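Local coordinates for exoglucanase A (Cellulomonas fimi, PDB 7CBD), which hydrolyses 1,4-beta-glucosidic linkages of cellulose with inversion at the anomeric carbon, releasing cellobiose from non-reducing chain ends, and is represented here by its family 6 catalytic domain, at residues M42-G47 against P429-T434; V294-N299 against D359-I364. All blocks are in the same frame, centred on the assembly; numbering follows the deposited sequence.

Interaction 1: M42-G47 against P429-T434; sequences MRTVAG and PVIGGT
Thr434 O is gripped by two nitrogens of one side chain: Arg43 approaches side-on, with NE 2.8 Å and NH2 2.9 Å from that single oxygen. Here an extended tail beyond helix 417-425 runs past the C-terminal end of helix 36-45 on the outside of the family 6 catalytic domain. Both bonds are bent, the NE one to 141° at the hydrogen, because two N-H groups converge on one acceptor that lies somewhat out of the guanidinium plane. A bend in the arginine chain at chi3 (-63°) turns the guanidinium back to the tail. An alanine in place of Arg43 would remove both donors, and Thr434 O would probably be left without this pair of bonds, Thr434 then being tied to the helix through its links to Ala40 and Thr44. At the next residue, Thr44 suits a polar seam: its hydroxyl gives its proton to Gly432 O at 2.6 Å and accepts from Thr434 OG1 at 2.7 Å. The backbone of Thr434 also bonds to Ala40 of the same helix, and Gly432 and Gly433 bring only backbone to Thr44. On its buried side the seam turns apolar. Ile431 lays CG2 against Thr44 CB, 3.9 Å away, while Val45, which also rests on Phe420 and Trp21, crosses Ile431 at about a right angle, Val45 CG2 meeting Ile431 CD1 at 3.6 Å.

Interaction 2: V294-N299 against D359-I364; sequences VDTSRN and DAFVWI
Trp363 lies with one face of its indole against Ser297, whose CA sits 3.6 Å from the centroid of the five-membered ring in a CH-pi contact. The two segments carry the C-terminal ends of the neighbouring parallel strands 291-295 and 358-362 in the distorted beta/alpha barrel of glycoside hydrolase family 6, where both strands give way to loops, the side on which beta/alpha barrels carry their active sites. Asp295 pairs with Val362, and the backbone bonds flank that pair: Val362 N gives a nearly straight bond (170°) to Val294 O, and Thr296 N reaches Val362 O at 2.9 Å, almost in line with the carbonyl bond. Beyond them a carboxylate takes over. With CG anti to its backbone N (chi1 -177°), Asp295 points OD1 forward to accept from Ser297 N, closing an Asx turn, and from Ser297 OG at 2.7 Å; both donors come from the same face of the carboxylate. A serine fits because it is small enough to lie under the indole and still supplies a hydroxyl. Across the contact Ile364 N adds a weak bond to OD1, while OD2 takes the backbone N of Ala234 and Lys365, so this buried acid is well supplied with donors. Thr296 stands at the indole edge, its OG1 bonded, like Trp363 NE1, to Arg344 O. The methyl of Thr296 turns instead toward Phe361, which also meets Val294, and Thr296 CG2 comes within 3.8 Å of Phe361 CD1.

In the fold
The centre of interaction 2 lies about 7 Å from the centre of the chain, that of interaction 1 about 20 Å; the two contact centres are about 16 Å apart. Both segments of interaction 2 fall between the two segments of interaction 1 in the sequence. They meet through Val45 and Trp363, with Val45 CG1 4.0 Å from Trp363 CZ3, so the two methyls of Val45 serve one contact each, CG2 facing Ile431 and CG1 the indole. Only interaction 2 approaches the catalytic centre: the side chain of Ser297 is about 8 Å from that of Asp371, a predicted active-site residue to which Arg298 forms a salt bridge, and that of Ile364 about 11 Å from that of Asp149, the predicted proton donor.

Interaction 1: M42-G47 against P429-T434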
loop_
_atom_site.group_PDB
_atom_site.type_symbol
_atom_site.label_atom_id
_atom_site.label_comp_id
_atom_site.label_asym_id
_atom_site.label_seq_id
_atom_site.Cartn_x
_atom_site.Cartn_y
_atom_site.Cartn_z
ATOM N N MET A 42 2.810 2.633 -20.740
ATOM C CA MET A 42 2.955 3.659 -19.712
ATOM C C MET A 42 1.843 4.696 -19.809
ATOM O O MET A 42 1.303 5.128 -18.786
ATOM C CB MET A 42 4.332 4.317 -19.804
ATOM C CG MET A 42 5.475 3.375 -19.487
ATOM S SD MET A 42 7.056 4.245 -19.495
ATOM C CE MET A 42 8.129 2.998 -18.786
ATOM N N ARG A 43 1.461 5.086 -21.031
ATOM C CA ARG A 43 0.364 6.038 -21.172
ATOM C C ARG A 43 -0.934 5.490 -20.585
ATOM O O ARG A 43 -1.706 6.234 -19.974
ATOM C CB ARG A 43 0.197 6.450 -22.633
ATOM C CG ARG A 43 1.375 7.274 -23.151
ATOM C CD ARG A 43 1.083 7.938 -24.484
ATOM N NE ARG A 43 0.839 6.973 -25.554
ATOM C CZ ARG A 43 1.772 6.521 -26.392
ATOM N NH1 ARG A 43 3.035 6.923 -26.287
ATOM N NH2 ARG A 43 1.438 5.654 -27.340
ATOM N N THR A 44 -1.185 4.187 -20.741
ATOM C CA THR A 44 -2.360 3.586 -20.109
ATOM C C THR A 44 -2.285 3.689 -18.591
ATOM O O THR A 44 -3.279 4.008 -17.929
ATOM C CB THR A 44 -2.489 2.124 -20.531
ATOM O OG1 THR A 44 -2.606 2.062 -21.952
ATOM C CG2 THR A 44 -3.716 1.477 -19.886
ATOM N N VAL A 45 -1.107 3.431 -18.023
ATOM C CA VAL A 45 -0.938 3.508 -16.574
ATOM C C VAL A 45 -1.276 4.904 -16.059
ATOM O O VAL A 45 -1.864 5.055 -14.978
ATOM C CB VAL A 45 0.490 3.075 -16.202
ATOM C CG1 VAL A 45 0.801 3.362 -14.735
ATOM C CG2 VAL A 45 0.691 1.599 -16.508
ATOM N N ALA A 46 -0.924 5.940 -16.828
ATOM C CA ALA A 46 -1.130 7.328 -16.409
ATOM C C ALA A 46 -2.598 7.683 -16.192
ATOM O O ALA A 46 -2.892 8.674 -15.511
ATOM C CB ALA A 46 -0.519 8.281 -17.440
ATOM N N GLY A 47 -3.524 6.909 -16.750
ATOM C CA GLY A 47 -4.930 7.177 -16.551
ATOM C C GLY A 47 -5.531 6.559 -15.312
ATOM O O GLY A 47 -6.723 6.749 -15.059
ATOM N N PRO A 429 -2.332 -8.411 -14.486
ATOM C CA PRO A 429 -2.492 -8.682 -15.924
ATOM C C PRO A 429 -1.640 -7.774 -16.807
ATOM O O PRO A 429 -1.183 -6.715 -16.372
ATOM C CB PRO A 429 -3.976 -8.399 -16.167
ATOM C CG PRO A 429 -4.628 -8.579 -14.830
ATOM C CD PRO A 429 -3.620 -8.116 -13.831
ATOM N N VAL A 430 -1.390 -8.221 -18.039
ATOM C CA VAL A 430 -0.657 -7.379 -18.966
ATOM C C VAL A 430 -1.405 -6.065 -19.164
ATOM O O VAL A 430 -2.623 -5.963 -18.967
ATOM C CB VAL A 430 -0.400 -8.082 -20.308
ATOM C CG1 VAL A 430 0.469 -9.314 -20.101
ATOM C CG2 VAL A 430 -1.721 -8.447 -20.986
ATOM N N ILE A 431 -0.657 -5.039 -19.543
ATOM C CA ILE A 431 -1.220 -3.720 -19.798
ATOM C C ILE A 431 -1.368 -3.533 -21.301
ATOM O O ILE A 431 -0.449 -3.843 -22.066
ATOM C CB ILE A 431 -0.326 -2.629 -19.186
ATOM C CG1 ILE A 431 -0.277 -2.772 -17.658
ATOM C CG2 ILE A 431 -0.807 -1.244 -19.594
ATOM C CD1 ILE A 431 0.862 -1.985 -17.026
ATOM N N GLY A 432 -2.525 -3.035 -21.725
ATOM C CA GLY A 432 -2.712 -2.637 -23.108
ATOM C C GLY A 432 -2.226 -1.216 -23.336
ATOM O O GLY A 432 -2.168 -0.414 -22.420
ATOM N N GLY A 433 -1.867 -0.911 -24.578
ATOM C CA GLY A 433 -1.362 0.413 -24.896
ATOM C C GLY A 433 -2.461 1.413 -25.214
ATOM O O GLY A 433 -3.547 1.061 -25.673
ATOM N N THR A 434 -2.166 2.685 -24.949
ATOM C CA THR A 434 -3.022 3.809 -25.315
ATOM C C THR A 434 -2.246 4.691 -26.279
ATOM O O THR A 434 -1.076 5.000 -26.028
ATOM C CB THR A 434 -3.405 4.630 -24.072
ATOM O OG1 THR A 434 -4.192 3.829 -23.187
ATOM C CG2 THR A 434 -4.207 5.863 -24.471
#

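Interaction 2: V294-N299 against D359-I364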
loop_
_atom_site.group_PDB
_atom_site.type_symbol
_atom_site.label_atom_id
_atom_site.label_comp_id
_atom_site.label_asym_id
_atom_site.label_seq_id
_atom_site.Cartn_x
_atom_site.Cartn_y
_atom_site.Cartn_z
ATOM N N VAL A 294 -7.212 -4.130 -1.108
ATOM C CA VAL A 294 -5.838 -4.537 -1.383
ATOM C C VAL A 294 -5.205 -3.489 -2.286
ATOM O O VAL A 294 -5.796 -3.111 -3.303
ATOM C CB VAL A 294 -5.742 -5.933 -2.031
ATOM C CG1 VAL A 294 -4.278 -6.291 -2.277
ATOM C CG2 VAL A 294 -6.384 -6.982 -1.160
ATOM N N ASP A 295 -4.012 -3.021 -1.907
ATOM C CA ASP A 295 -3.181 -2.189 -2.768
ATOM C C ASP A 295 -2.548 -3.096 -3.813
ATOM O O ASP A 295 -1.638 -3.872 -3.498
ATOM C CB ASP A 295 -2.097 -1.514 -1.931
ATOM C CG ASP A 295 -1.232 -0.558 -2.739
ATOM O OD1 ASP A 295 -1.436 -0.444 -3.966
ATOM O OD2 ASP A 295 -0.352 0.099 -2.145
ATOM N N THR A 296 -3.039 -3.009 -5.052
ATOM C CA THR A 296 -2.575 -3.839 -6.161
ATOM C C THR A 296 -1.572 -3.112 -7.056
ATOM O O THR A 296 -1.294 -3.562 -8.176
ATOM C CB THR A 296 -3.772 -4.332 -6.980
ATOM O OG1 THR A 296 -4.550 -3.206 -7.400
ATOM C CG2 THR A 296 -4.648 -5.258 -6.151
ATOM N N SER A 297 -0.989 -2.018 -6.559
ATOM C CA SER A 297 -0.122 -1.184 -7.382
ATOM C C SER A 297 1.088 -1.938 -7.918
ATOM O O SER A 297 1.528 -1.680 -9.046
ATOM C CB SER A 297 0.332 0.032 -6.582
ATOM O OG SER A 297 0.890 -0.333 -5.327
ATOM N N ARG A 298 1.673 -2.834 -7.113
ATOM C CA ARG A 298 2.966 -3.406 -7.474
ATOM C C ARG A 298 3.066 -4.888 -7.136
ATOM O O ARG A 298 4.172 -5.399 -6.922
ATOM C CB ARG A 298 4.125 -2.617 -6.842
ATOM C CG ARG A 298 4.132 -1.141 -7.227
ATOM C CD ARG A 298 5.332 -0.395 -6.675
ATOM N NE ARG A 298 5.346 -0.460 -5.215
ATOM C CZ ARG A 298 6.280 0.093 -4.444
ATOM N NH1 ARG A 298 7.301 0.752 -4.994
ATOM N NH2 ARG A 298 6.208 -0.029 -3.120
ATOM N N ASN A 299 1.938 -5.606 -7.121
ATOM C CA ASN A 299 1.913 -6.999 -6.684
ATOM C C ASN A 299 1.594 -7.980 -7.810
ATOM O O ASN A 299 1.213 -9.121 -7.535
ATOM C CB ASN A 299 0.979 -7.206 -5.484
ATOM C CG ASN A 299 -0.486 -6.986 -5.820
ATOM O OD1 ASN A 299 -0.843 -6.694 -6.957
ATOM N ND2 ASN A 299 -1.346 -7.120 -4.813
ATOM N N ASP A 359 -14.014 -4.249 -0.830
ATOM C CA ASP A 359 -14.684 -3.048 -1.319
ATOM C C ASP A 359 -14.152 -2.626 -2.683
ATOM O O ASP A 359 -14.907 -2.086 -3.501
ATOM C CB ASP A 359 -14.474 -1.887 -0.342
ATOM C CG ASP A 359 -15.349 -1.974 0.898
ATOM O OD1 ASP A 359 -16.264 -2.825 0.972
ATOM O OD2 ASP A 359 -15.111 -1.172 1.821
ATOM N N ALA A 360 -12.858 -2.835 -2.929
ATOM C CA ALA A 360 -12.179 -2.367 -4.133
ATOM C C ALA A 360 -10.746 -2.877 -4.135
ATOM O O ALA A 360 -10.181 -3.209 -3.087
ATOM C CB ALA A 360 -12.152 -0.838 -4.201
ATOM N N PHE A 361 -10.169 -2.936 -5.337
ATOM C CA PHE A 361 -8.722 -2.876 -5.506
ATOM C C PHE A 361 -8.355 -1.419 -5.745
ATOM O O PHE A 361 -9.065 -0.694 -6.457
ATOM C CB PHE A 361 -8.255 -3.724 -6.696
ATOM C CG PHE A 361 -8.500 -5.194 -6.526
ATOM C CD1 PHE A 361 -8.343 -5.798 -5.289
ATOM C CD2 PHE A 361 -8.875 -5.979 -7.609
ATOM C CE1 PHE A 361 -8.567 -7.151 -5.127
ATOM C CE2 PHE A 361 -9.098 -7.342 -7.455
ATOM C CZ PHE A 361 -8.952 -7.924 -6.210
ATOM N N VAL A 362 -7.247 -0.991 -5.136
ATOM C CA VAL A 362 -6.796 0.393 -5.173
ATOM C C VAL A 362 -5.297 0.390 -5.425
ATOM O O VAL A 362 -4.603 -0.590 -5.149
ATOM C CB VAL A 362 -7.113 1.134 -3.853
ATOM C CG1 VAL A 362 -8.592 1.447 -3.754
ATOM C CG2 VAL A 362 -6.683 0.278 -2.666
ATOM N N TRP A 363 -4.795 1.506 -5.953
ATOM C CA TRP A 363 -3.354 1.764 -6.027
ATOM C C TRP A 363 -3.053 2.808 -4.963
ATOM O O TRP A 363 -3.215 4.014 -5.195
ATOM C CB TRP A 363 -2.930 2.240 -7.410
ATOM C CG TRP A 363 -2.897 1.156 -8.430
ATOM C CD1 TRP A 363 -3.253 -0.158 -8.263
ATOM C CD2 TRP A 363 -2.476 1.291 -9.789
ATOM N NE1 TRP A 363 -3.067 -0.847 -9.446
ATOM C CE2 TRP A 363 -2.602 0.025 -10.399
ATOM C CE3 TRP A 363 -2.009 2.366 -10.551
ATOM C CZ2 TRP A 363 -2.276 -0.194 -11.738
ATOM C CZ3 TRP A 363 -1.688 2.149 -11.881
ATOM C CH2 TRP A 363 -1.824 0.876 -12.462
ATOM N N ILE A 364 -2.640 2.346 -3.784
ATOM C CA ILE A 364 -2.294 3.280 -2.722
ATOM C C ILE A 364 -0.894 3.837 -2.950
ATOM O O ILE A 364 -0.709 5.042 -3.136
ATOM C CB ILE A 364 -2.477 2.652 -1.326
ATOM C CG1 ILE A 364 -3.914 2.151 -1.125
ATOM C CG2 ILE A 364 -2.130 3.667 -0.258
ATOM C CD1 ILE A 364 -4.999 3.213 -1.302
#